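Local coordinates for Endonuclease/exonuclease/phosphatase (Beutenbergia cavernae DSM 12333, PDB 4RUW), which is of unknown function but belongs to the endonuclease/exonuclease/phosphatase family, joining a DNase I-like domain that holds a zinc ion to a smaller Ig-like domain, at residues A[116-121]-A[150-155]; A[199-204]-A[218-223]; A[351-356]-A[411-416]; A[422-425]-A[429-432]. One frame throughout, in Å; residues are numbered along the deposited sequence.

Contact 1: A[116-121]-A[150-155]; sequences ELLAAD and VVMSRH
Leu118 of helix 110-118 meets Met152 of strand 146-153, where a helix packs on one of the two sheets of a DNase I-like fold. The apolar part is small. Met152 is a selenomethionine, and its chain bends at the last torsion (chi3 73°), which turns the CE methyl to the helix. Leu118 CD1 lies 3.8 Å from Met152 CE and 4.0 Å from its SE. Leu118 CB stands behind, 4.1 Å from Met152 CE. The two side chains cross at about a right angle. Tyr123 packs against both side chains, and Ala81 and Ile84 of helix 77-87 also touch Leu118.

The polar part involves Asp121. Asp121 O sits over one face of the Arg154 guanidinium, 3.0 Å from NH2, but the angle is too poor for a hydrogen bond. Arg154 has two deposited conformers and this is one of them, so the approach is doubtful. The Asp121 carboxylate does not pair with Arg154. Its OD2 makes a salt bridge with Arg85, which ties Asp121 to helix 77-87.

Within 150-155, Arg154 CB sits 4.1 Å above the plane of the His155 ring, over its centre. Just before them, Ser153 OG donates a 2.8 Å hydrogen bond to His155 O, in the carbonyl plane and on a lone pair.

Contact 2: A[199-204]-A[218-223]; sequences THLSTP and RIVLDH
Val220 points one methyl, CG2, from helix 207-222 at two residues around the end of strand 192-200, Thr199 and Leu201. The helix belongs to a beta-alpha-beta crossover that leads from strand 192-200 to the parallel strand 230-233, and this contact packs the helix back against strand 192-200, which precedes it in the chain.

The three side chains meet methyl to methyl. Val220 CG2 lies 4.3 Å from Thr199 CG2 and 4.4 Å from Leu201 CD2. Thr199 CG2 and Leu201 CD2 are themselves 4.2 Å apart. The three methyls thus form a nearly equal-sided triangle. All three residues are buried. No hydrogen bond joins the segments.

Thr199 turns its two branches to different tasks. OG1 stands opposite the backbone N (chi1 -164°) and is hydrogen-bonded to Ser180 O, while CG2 is given to the helix. The hydroxyl is thus satisfied within the buried site. Leu166 of strand 157-166 touches both Thr199 and Val220, and Gln216, one helical turn before Val220, touches Leu201.

Further along, the His223 ring folds back toward Ile219. Its ND1 donates to Ile219 O, 2.8 Å away and nearly straight at 170°. The oxygen lies in the ring plane at its edge, while the donor ND1 sits above the plane of the Ile219 carbonyl, 38° out of it.

Contact 3: A[351-356]-A[411-416]; sequences AQLTAS and GALPPG
Leu413 meets Leu353 and Ala355 with no flat group between them: there is no ring or amide face to stack on and no edge to dock against, and the whole contact is methyl on methyl. It lies inside the Ig-like domain, a fold of two four-stranded antiparallel sheets. Strand 349-356 supplies Leu353 and Ala355. Leu413 comes from the loop that links strand 405-410 of the same sheet to strand 418-424 of the other.

The two strand residues are two apart, so both point to the same side, toward the loop. Leu413 meets them with its two branches, one for each. CD1 of Leu413 lies 4.0 Å from Ala355 CB. The Leu413 side chain leaves the loop with CG opposite the carbonyl carbon (chi1 -59°), and from there its fork faces the strand. No hydrogen bond crosses between the segments.

Other parts of the domain close around the same spot. Leu361 of strand 360-367 touches both Ala355 and Leu413, and Leu438, near the C-terminus, touches both Leu353 and Leu413. Leu383 of strand 378-384 also packs on Leu413, so this side chain bridges the two sheets. The second branch of the fork meets a branch of the other leucine: Leu413 CD2 lies 4.2 Å from Leu353 CD2.

Contact 4: A[422-425]-A[429-432]; sequences CLVG and TILA
Leu423 O takes two backbone N-H groups from the facing chain. Leu431 N donates over 2.8 Å to Leu423 O, and Ala432 N makes a longer, weak bond of 3.4 Å to the same Leu423 oxygen. In return Leu423 N donates to Ala432 O at 3.0 Å. Nearer the turn, Gly425 N gives Thr429 O a short and nearly straight bond, 2.7 Å at 171°. Ala432 O is also approached by the CA-H of Cys422, at 3.2 Å from CA.

Two residues, Leu431 and Ala432, face the single residue Leu423, which is a classic beta bulge. It sits in the hairpin of strands 418-424 and 430-437, in one sheet of the Ig-like domain. The register shifts by one here. Leu423 with Ala432 is a hydrogen-bonded antiparallel pair, and Val424 with Ile430 is a non-hydrogen-bonded one.

Side chains cover the two faces of the ribbon. On one face, Val424 CG2 meets the end of Ile430, CD1, at 4.0 Å. The Ile430 chain is bent at chi2 (-57°), which brings CD1 in toward Val424. On the other, Leu423 and Ala432 lie side by side. The extra residue Leu431 reaches over the backbone at Gly425, its CD1 3.8 Å from Gly425 CA, and the same CD1 is 4.0 Å from Leu423 CD2.

Farther out, Asp427 in the turn accepts a hydrogen bond from Thr429 N through OD1. Strand 378-384 borders the hairpin: backbone hydrogen bonds pair Cys422 with Arg380 and Val424 with Ala378, and its Val379 packs on Leu423.

In the fold
The four contacts follow one another along the chain, each closing before the next opens. Contacts 1 and 2 belong to the DNase I-like part and lie about 25 Å apart between centres. They use different six-stranded sheets: contact 1 strand 146-153 and contact 2 strand 192-200, each with a helix beside it. Contacts 3 and 4 belong to the Ig-like domain, about 23 Å apart between centres, and contain no helix. Contact 3 starts from one four-stranded sheet, and contact 4 is a hairpin in the other. Contacts 1 and 4, about 49 Å apart between centres, lie on opposite sides of the chain's centre. The two pairs of contacts thus belong to two separate domains of one chain.

Contact 1: A[116-121]-A[150-155]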
loop_
_atom_site.group_PDB
_atom_site.type_symbol
_atom_site.label_atom_id
_atom_site.label_comp_id
_atom_site.label_asym_id
_atom_site.label_seq_id
_atom_site.Cartn_x
_atom_site.Cartn_y
_atom_site.Cartn_z
ATOM N N GLU A 116 4.642 -24.544 8.146
ATOM C CA GLU A 116 4.174 -25.719 8.868
ATOM C C GLU A 116 2.832 -25.440 9.550
ATOM O O GLU A 116 1.910 -26.250 9.488
ATOM C CB GLU A 116 5.217 -26.140 9.901
ATOM C CG GLU A 116 4.801 -27.312 10.754
ATOM C CD GLU A 116 5.882 -27.713 11.726
ATOM O OE1 GLU A 116 6.390 -26.836 12.465
ATOM O OE2 GLU A 116 6.235 -28.908 11.732
ATOM N N LEU A 117 2.728 -24.281 10.185
ATOM C CA LEU A 117 1.522 -23.913 10.915
ATOM C C LEU A 117 0.300 -23.683 10.028
ATOM O O LEU A 117 -0.831 -23.830 10.490
ATOM C CB LEU A 117 1.782 -22.661 11.755
ATOM C CG LEU A 117 2.669 -22.872 12.981
ATOM C CD1 LEU A 117 3.283 -21.554 13.403
ATOM C CD2 LEU A 117 1.864 -23.490 14.118
ATOM N N LEU A 118 0.523 -23.317 8.767
ATOM C CA LEU A 118 -0.568 -22.894 7.887
ATOM C C LEU A 118 -0.822 -23.853 6.725
ATOM O O LEU A 118 -1.737 -23.633 5.932
ATOM C CB LEU A 118 -0.315 -21.469 7.374
ATOM C CG LEU A 118 -0.490 -20.383 8.444
ATOM C CD1 LEU A 118 0.136 -19.068 8.016
ATOM C CD2 LEU A 118 -1.968 -20.198 8.792
ATOM N N ALA A 119 -0.037 -24.925 6.630
ATOM C CA ALA A 119 -0.192 -25.885 5.540
ATOM C C ALA A 119 -1.604 -26.458 5.484
ATOM O O ALA A 119 -2.220 -26.522 4.416
ATOM C CB ALA A 119 0.829 -27.000 5.659
ATOM N N ALA A 120 -2.130 -26.862 6.636
ATOM C CA ALA A 120 -3.445 -27.495 6.669
ATOM C C ALA A 120 -4.557 -26.501 6.344
ATOM O O ALA A 120 -5.685 -26.887 6.041
ATOM C CB ALA A 120 -3.683 -28.157 8.021
ATOM N N ASP A 121 -4.233 -25.216 6.414
ATOM C CA ASP A 121 -5.177 -24.162 6.076
ATOM C C ASP A 121 -5.079 -23.773 4.611
ATOM O O ASP A 121 -5.778 -22.866 4.156
ATOM C CB ASP A 121 -4.924 -22.953 6.965
ATOM C CG ASP A 121 -4.994 -23.311 8.426
ATOM O OD1 ASP A 121 -6.110 -23.632 8.873
ATOM O OD2 ASP A 121 -3.948 -23.298 9.116
ATOM N N VAL A 150 7.829 -11.954 2.818
ATOM C CA VAL A 150 7.286 -13.254 2.448
ATOM C C VAL A 150 5.940 -13.093 1.765
ATOM O O VAL A 150 5.149 -12.232 2.151
ATOM C CB VAL A 150 7.152 -14.161 3.702
ATOM C CG1 VAL A 150 6.275 -15.386 3.432
ATOM C CG2 VAL A 150 8.532 -14.568 4.217
ATOM N N VAL A 151 5.705 -13.893 0.729
ATOM C CA VAL A 151 4.369 -14.062 0.178
ATOM C C VAL A 151 3.921 -15.484 0.478
ATOM O O VAL A 151 4.646 -16.432 0.182
ATOM C CB VAL A 151 4.327 -13.809 -1.343
ATOM C CG1 VAL A 151 2.939 -14.162 -1.909
ATOM C CG2 VAL A 151 4.676 -12.358 -1.647
HETATM N N MSE A 152 2.745 -15.620 1.084
HETATM C CA MSE A 152 2.117 -16.923 1.281
HETATM C C MSE A 152 0.775 -16.910 0.575
HETATM O O MSE A 152 0.052 -15.918 0.608
HETATM C CB MSE A 152 1.907 -17.253 2.762
HETATM C CG MSE A 152 3.183 -17.225 3.605
HETATM SE SE MSE A 152 2.933 -17.734 5.478
HETATM C CE MSE A 152 2.656 -19.648 5.227
ATOM N N SER A 153 0.440 -18.015 -0.062
ATOM C CA SER A 153 -0.732 -18.044 -0.904
ATOM C C SER A 153 -1.418 -19.404 -0.872
ATOM O O SER A 153 -0.764 -20.442 -0.778
ATOM C CB SER A 153 -0.306 -17.703 -2.330
ATOM O OG SER A 153 -1.367 -17.821 -3.241
ATOM N N ARG A 154 -2.744 -19.391 -0.944
ATOM C CA ARG A 154 -3.516 -20.617 -1.113
ATOM C C ARG A 154 -3.531 -21.059 -2.570
ATOM O O ARG A 154 -4.001 -22.144 -2.891
ATOM C CB ARG A 154 -4.956 -20.403 -0.642
ATOM C CG ARG A 154 -5.116 -20.335 0.866
ATOM C CD ARG A 154 -6.567 -20.229 1.272
ATOM N NE ARG A 154 -6.738 -20.276 2.720
ATOM C CZ ARG A 154 -7.796 -20.798 3.331
ATOM N NH1 ARG A 154 -8.778 -21.344 2.628
ATOM N NH2 ARG A 154 -7.866 -20.799 4.652
ATOM N N HIS A 155 -2.996 -20.219 -3.448
ATOM C CA HIS A 155 -3.060 -20.466 -4.884
ATOM C C HIS A 155 -1.657 -20.558 -5.463
ATOM O O HIS A 155 -0.746 -19.891 -4.992
ATOM C CB HIS A 155 -3.858 -19.351 -5.551
ATOM C CG HIS A 155 -5.156 -19.078 -4.872
ATOM N ND1 HIS A 155 -6.171 -20.011 -4.821
ATOM C CD2 HIS A 155 -5.588 -18.014 -4.157
ATOM C CE1 HIS A 155 -7.185 -19.513 -4.140
ATOM N NE2 HIS A 155 -6.858 -18.302 -3.723
#

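Contact 2: A[199-204]-A[218-223]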
loop_
_atom_site.group_PDB
_atom_site.type_symbol
_atom_site.label_atom_id
_atom_site.label_comp_id
_atom_site.label_asym_id
_atom_site.label_seq_id
_atom_site.Cartn_x
_atom_site.Cartn_y
_atom_site.Cartn_z
ATOM N N THR A 199 6.912 -5.468 -0.339
ATOM C CA THR A 199 8.108 -4.753 0.060
ATOM C C THR A 199 7.964 -4.117 1.437
ATOM O O THR A 199 6.928 -4.254 2.110
ATOM C CB THR A 199 8.541 -3.718 -1.020
ATOM O OG1 THR A 199 9.894 -3.302 -0.784
ATOM C CG2 THR A 199 7.639 -2.504 -1.011
ATOM N N HIS A 200 9.029 -3.433 1.839
ATOM C CA HIS A 200 9.167 -2.815 3.150
ATOM C C HIS A 200 10.275 -1.777 2.938
ATOM O O HIS A 200 11.404 -2.127 2.577
ATOM C CB HIS A 200 9.554 -3.892 4.177
ATOM C CG HIS A 200 9.691 -3.408 5.587
ATOM N ND1 HIS A 200 10.005 -4.266 6.614
ATOM C CD2 HIS A 200 9.564 -2.179 6.142
ATOM C CE1 HIS A 200 10.071 -3.588 7.746
ATOM N NE2 HIS A 200 9.818 -2.321 7.487
ATOM N N LEU A 201 9.944 -0.496 3.077
ATOM C CA LEU A 201 10.912 0.566 2.804
ATOM C C LEU A 201 11.620 1.028 4.074
ATOM O O LEU A 201 11.185 0.694 5.181
ATOM C CB LEU A 201 10.224 1.761 2.136
ATOM C CG LEU A 201 9.421 1.456 0.873
ATOM C CD1 LEU A 201 8.902 2.743 0.284
ATOM C CD2 LEU A 201 10.225 0.656 -0.149
ATOM N N SER A 202 12.676 1.822 3.924
ATOM C CA SER A 202 13.348 2.384 5.086
ATOM C C SER A 202 12.399 3.222 5.931
ATOM O O SER A 202 11.406 3.748 5.440
ATOM C CB SER A 202 14.503 3.278 4.654
ATOM O OG SER A 202 15.547 2.544 4.056
ATOM N N THR A 203 12.732 3.353 7.206
ATOM C CA THR A 203 12.029 4.265 8.097
ATOM C C THR A 203 12.444 5.698 7.790
ATOM O O THR A 203 13.555 5.936 7.326
ATOM C CB THR A 203 12.372 3.975 9.560
ATOM O OG1 THR A 203 13.770 4.213 9.774
ATOM C CG2 THR A 203 12.027 2.538 9.909
ATOM N N PRO A 204 11.557 6.670 8.040
ATOM C CA PRO A 204 11.905 8.064 7.746
ATOM C C PRO A 204 12.630 8.701 8.928
ATOM O O PRO A 204 12.193 9.723 9.454
ATOM C CB PRO A 204 10.538 8.715 7.535
ATOM C CG PRO A 204 9.643 7.958 8.461
ATOM C CD PRO A 204 10.153 6.531 8.471
ATOM N N ARG A 218 10.896 4.773 -6.150
ATOM C CA ARG A 218 11.053 4.887 -7.602
ATOM C C ARG A 218 11.259 3.520 -8.218
ATOM O O ARG A 218 10.631 3.169 -9.214
ATOM C CB ARG A 218 12.257 5.749 -7.950
ATOM C CG ARG A 218 12.046 7.213 -7.720
ATOM C CD ARG A 218 11.151 7.858 -8.769
ATOM N NE ARG A 218 11.533 9.259 -8.958
ATOM C CZ ARG A 218 10.727 10.193 -9.459
ATOM N NH1 ARG A 218 11.142 11.453 -9.573
ATOM N NH2 ARG A 218 9.492 9.880 -9.831
ATOM N N ILE A 219 12.172 2.756 -7.634
ATOM C CA ILE A 219 12.506 1.442 -8.175
ATOM C C ILE A 219 11.300 0.505 -8.062
ATOM O O ILE A 219 10.951 -0.196 -9.012
ATOM C CB ILE A 219 13.728 0.853 -7.471
ATOM C CG1 ILE A 219 14.964 1.670 -7.837
ATOM C CG2 ILE A 219 13.932 -0.606 -7.860
ATOM C CD1 ILE A 219 16.120 1.476 -6.909
ATOM N N VAL A 220 10.639 0.516 -6.912
ATOM C CA VAL A 220 9.451 -0.311 -6.733
ATOM C C VAL A 220 8.401 0.010 -7.799
ATOM O O VAL A 220 7.882 -0.885 -8.477
ATOM C CB VAL A 220 8.861 -0.117 -5.332
ATOM C CG1 VAL A 220 7.486 -0.745 -5.228
ATOM C CG2 VAL A 220 9.805 -0.695 -4.293
ATOM N N LEU A 221 8.105 1.293 -7.978
ATOM C CA LEU A 221 7.060 1.682 -8.918
ATOM C C LEU A 221 7.411 1.321 -10.354
ATOM O O LEU A 221 6.545 0.959 -11.143
ATOM C CB LEU A 221 6.749 3.171 -8.793
ATOM C CG LEU A 221 6.087 3.593 -7.479
ATOM C CD1 LEU A 221 5.937 5.109 -7.429
ATOM C CD2 LEU A 221 4.736 2.910 -7.312
ATOM N N ASP A 222 8.691 1.410 -10.687
ATOM C CA ASP A 222 9.112 1.086 -12.041
ATOM C C ASP A 222 8.987 -0.413 -12.330
ATOM O O ASP A 222 9.051 -0.830 -13.476
ATOM C CB ASP A 222 10.520 1.627 -12.309
ATOM C CG ASP A 222 10.547 3.156 -12.421
ATOM O OD1 ASP A 222 9.467 3.780 -12.469
ATOM O OD2 ASP A 222 11.647 3.745 -12.478
ATOM N N HIS A 223 8.791 -1.210 -11.280
ATOM C CA HIS A 223 8.568 -2.651 -11.416
ATOM C C HIS A 223 7.093 -3.055 -11.412
ATOM O O HIS A 223 6.776 -4.234 -11.565
ATOM C CB HIS A 223 9.326 -3.426 -10.336
ATOM C CG HIS A 223 10.787 -3.543 -10.609
ATOM N ND1 HIS A 223 11.676 -2.517 -10.360
ATOM C CD2 HIS A 223 11.517 -4.555 -11.130
ATOM C CE1 HIS A 223 12.888 -2.893 -10.722
ATOM N NE2 HIS A 223 12.821 -4.125 -11.190
#

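Contact 3: A[351-356]-A[411-416]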
loop_
_atom_site.group_PDB
_atom_site.type_symbol
_atom_site.label_atom_id
_atom_site.label_comp_id
_atom_site.label_asym_id
_atom_site.label_seq_id
_atom_site.Cartn_x
_atom_site.Cartn_y
_atom_site.Cartn_z
ATOM N N ALA A 351 -7.091 12.900 -9.207
ATOM C CA ALA A 351 -8.259 12.227 -9.737
ATOM C C ALA A 351 -7.779 11.071 -10.601
ATOM O O ALA A 351 -6.893 11.247 -11.437
ATOM C CB ALA A 351 -9.088 13.186 -10.561
ATOM N N GLN A 352 -8.352 9.892 -10.384
ATOM C CA GLN A 352 -8.053 8.720 -11.198
ATOM C C GLN A 352 -9.320 8.272 -11.910
ATOM O O GLN A 352 -10.330 7.971 -11.266
ATOM C CB GLN A 352 -7.517 7.573 -10.338
ATOM C CG GLN A 352 -6.160 7.846 -9.709
ATOM C CD GLN A 352 -5.673 6.680 -8.864
ATOM O OE1 GLN A 352 -6.464 6.022 -8.184
ATOM N NE2 GLN A 352 -4.370 6.425 -8.891
ATOM N N LEU A 353 -9.261 8.246 -13.238
ATOM C CA LEU A 353 -10.381 7.826 -14.064
ATOM C C LEU A 353 -10.076 6.446 -14.630
ATOM O O LEU A 353 -8.975 6.203 -15.128
ATOM C CB LEU A 353 -10.581 8.827 -15.205
ATOM C CG LEU A 353 -11.652 8.484 -16.239
ATOM C CD1 LEU A 353 -13.040 8.598 -15.636
ATOM C CD2 LEU A 353 -11.506 9.387 -17.461
ATOM N N THR A 354 -11.043 5.539 -14.542
ATOM C CA THR A 354 -10.914 4.228 -15.163
ATOM C C THR A 354 -12.135 3.961 -16.023
ATOM O O THR A 354 -13.266 4.162 -15.585
ATOM C CB THR A 354 -10.790 3.106 -14.107
ATOM O OG1 THR A 354 -9.753 3.427 -13.171
ATOM C CG2 THR A 354 -10.474 1.772 -14.766
ATOM N N ALA A 355 -11.902 3.536 -17.263
ATOM C CA ALA A 355 -12.982 3.123 -18.154
ATOM C C ALA A 355 -12.825 1.633 -18.419
ATOM O O ALA A 355 -11.719 1.159 -18.670
ATOM C CB ALA A 355 -12.936 3.907 -19.475
ATOM N N SER A 356 -13.923 0.891 -18.364
ATOM C CA SER A 356 -13.869 -0.534 -18.672
ATOM C C SER A 356 -15.127 -0.990 -19.398
ATOM O O SER A 356 -16.115 -0.264 -19.460
ATOM C CB SER A 356 -13.649 -1.358 -17.401
ATOM O OG SER A 356 -14.711 -1.181 -16.481
ATOM N N GLY A 411 -21.418 4.876 -18.837
ATOM C CA GLY A 411 -21.202 5.877 -19.860
ATOM C C GLY A 411 -20.004 5.522 -20.714
ATOM O O GLY A 411 -19.226 4.634 -20.371
ATOM N N ALA A 412 -19.865 6.212 -21.839
ATOM C CA ALA A 412 -18.710 6.025 -22.704
ATOM C C ALA A 412 -17.992 7.352 -22.869
ATOM O O ALA A 412 -18.627 8.401 -22.917
ATOM C CB ALA A 412 -19.141 5.480 -24.061
ATOM N N LEU A 413 -16.667 7.305 -22.938
ATOM C CA LEU A 413 -15.887 8.505 -23.196
ATOM C C LEU A 413 -16.063 8.921 -24.651
ATOM O O LEU A 413 -15.721 8.164 -25.558
ATOM C CB LEU A 413 -14.407 8.250 -22.902
ATOM C CG LEU A 413 -14.071 7.813 -21.475
ATOM C CD1 LEU A 413 -12.599 7.429 -21.364
ATOM C CD2 LEU A 413 -14.426 8.911 -20.482
ATOM N N PRO A 414 -16.607 10.127 -24.878
ATOM C CA PRO A 414 -16.753 10.645 -26.241
ATOM C C PRO A 414 -15.407 11.110 -26.780
ATOM O O PRO A 414 -14.516 11.429 -25.992
ATOM C CB PRO A 414 -17.680 11.846 -26.054
ATOM C CG PRO A 414 -17.388 12.322 -24.675
ATOM C CD PRO A 414 -17.102 11.080 -23.869
ATOM N N PRO A 415 -15.253 11.142 -28.111
ATOM C CA PRO A 415 -14.008 11.634 -28.709
ATOM C C PRO A 415 -13.733 13.077 -28.296
ATOM O O PRO A 415 -14.644 13.903 -28.304
ATOM C CB PRO A 415 -14.291 11.557 -30.213
ATOM C CG PRO A 415 -15.322 10.491 -30.344
ATOM C CD PRO A 415 -16.189 10.627 -29.127
ATOM N N GLY A 416 -12.493 13.367 -27.919
ATOM C CA GLY A 416 -12.115 14.712 -27.526
ATOM C C GLY A 416 -12.381 15.027 -26.064
ATOM O O GLY A 416 -12.215 16.167 -25.632
#

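Contact 4: A[422-425]-A[429-432]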
loop_
_atom_site.group_PDB
_atom_site.type_symbol
_atom_site.label_atom_id
_atom_site.label_comp_id
_atom_site.label_asym_id
_atom_site.label_seq_id
_atom_site.Cartn_x
_atom_site.Cartn_y
_atom_site.Cartn_z
ATOM N N CYS A 422 -8.895 20.054 -10.099
ATOM C CA CYS A 422 -8.674 21.370 -9.521
ATOM C C CYS A 422 -8.523 21.317 -8.012
ATOM O O CYS A 422 -9.057 20.429 -7.348
ATOM C CB CYS A 422 -9.850 22.293 -9.827
ATOM S SG CYS A 422 -10.102 22.651 -11.555
ATOM N N LEU A 423 -7.799 22.291 -7.476
ATOM C CA LEU A 423 -7.845 22.571 -6.058
ATOM C C LEU A 423 -8.731 23.804 -5.919
ATOM O O LEU A 423 -8.465 24.841 -6.533
ATOM C CB LEU A 423 -6.450 22.852 -5.508
ATOM C CG LEU A 423 -6.415 23.103 -3.998
ATOM C CD1 LEU A 423 -6.852 21.865 -3.213
ATOM C CD2 LEU A 423 -5.033 23.565 -3.560
ATOM N N VAL A 424 -9.803 23.667 -5.146
ATOM C CA VAL A 424 -10.784 24.724 -4.985
ATOM C C VAL A 424 -10.663 25.289 -3.584
ATOM O O VAL A 424 -10.611 24.540 -2.608
ATOM C CB VAL A 424 -12.213 24.195 -5.201
ATOM C CG1 VAL A 424 -13.207 25.345 -5.188
ATOM C CG2 VAL A 424 -12.301 23.434 -6.512
ATOM N N GLY A 425 -10.593 26.610 -3.486
ATOM C CA GLY A 425 -10.474 27.261 -2.195
ATOM C C GLY A 425 -11.778 27.206 -1.428
ATOM O O GLY A 425 -12.823 26.869 -1.986
ATOM N N THR A 429 -13.007 29.765 -5.061
ATOM C CA THR A 429 -12.085 30.145 -6.095
ATOM C C THR A 429 -11.216 28.967 -6.537
ATOM O O THR A 429 -10.951 28.082 -5.766
ATOM C CB THR A 429 -11.219 31.341 -5.709
ATOM O OG1 THR A 429 -10.190 30.959 -4.851
ATOM C CG2 THR A 429 -12.046 32.351 -4.993
ATOM N N ILE A 430 -10.826 28.968 -7.798
ATOM C CA ILE A 430 -9.965 27.916 -8.317
ATOM C C ILE A 430 -8.511 28.274 -8.045
ATOM O O ILE A 430 -7.964 29.188 -8.657
ATOM C CB ILE A 430 -10.172 27.704 -9.825
ATOM C CG1 ILE A 430 -11.642 27.396 -10.123
ATOM C CG2 ILE A 430 -9.274 26.591 -10.337
ATOM C CD1 ILE A 430 -12.179 26.191 -9.389
ATOM N N LEU A 431 -7.892 27.555 -7.114
ATOM C CA LEU A 431 -6.506 27.814 -6.742
ATOM C C LEU A 431 -5.552 27.224 -7.771
ATOM O O LEU A 431 -4.474 27.766 -8.012
ATOM C CB LEU A 431 -6.204 27.241 -5.357
ATOM C CG LEU A 431 -7.018 27.848 -4.213
ATOM C CD1 LEU A 431 -6.770 27.106 -2.915
ATOM C CD2 LEU A 431 -6.687 29.327 -4.052
ATOM N N ALA A 432 -5.953 26.112 -8.378
ATOM C CA ALA A 432 -5.132 25.448 -9.380
ATOM C C ALA A 432 -6.018 24.575 -10.246
ATOM O O ALA A 432 -7.025 24.054 -9.773
ATOM C CB ALA A 432 -4.056 24.600 -8.711
#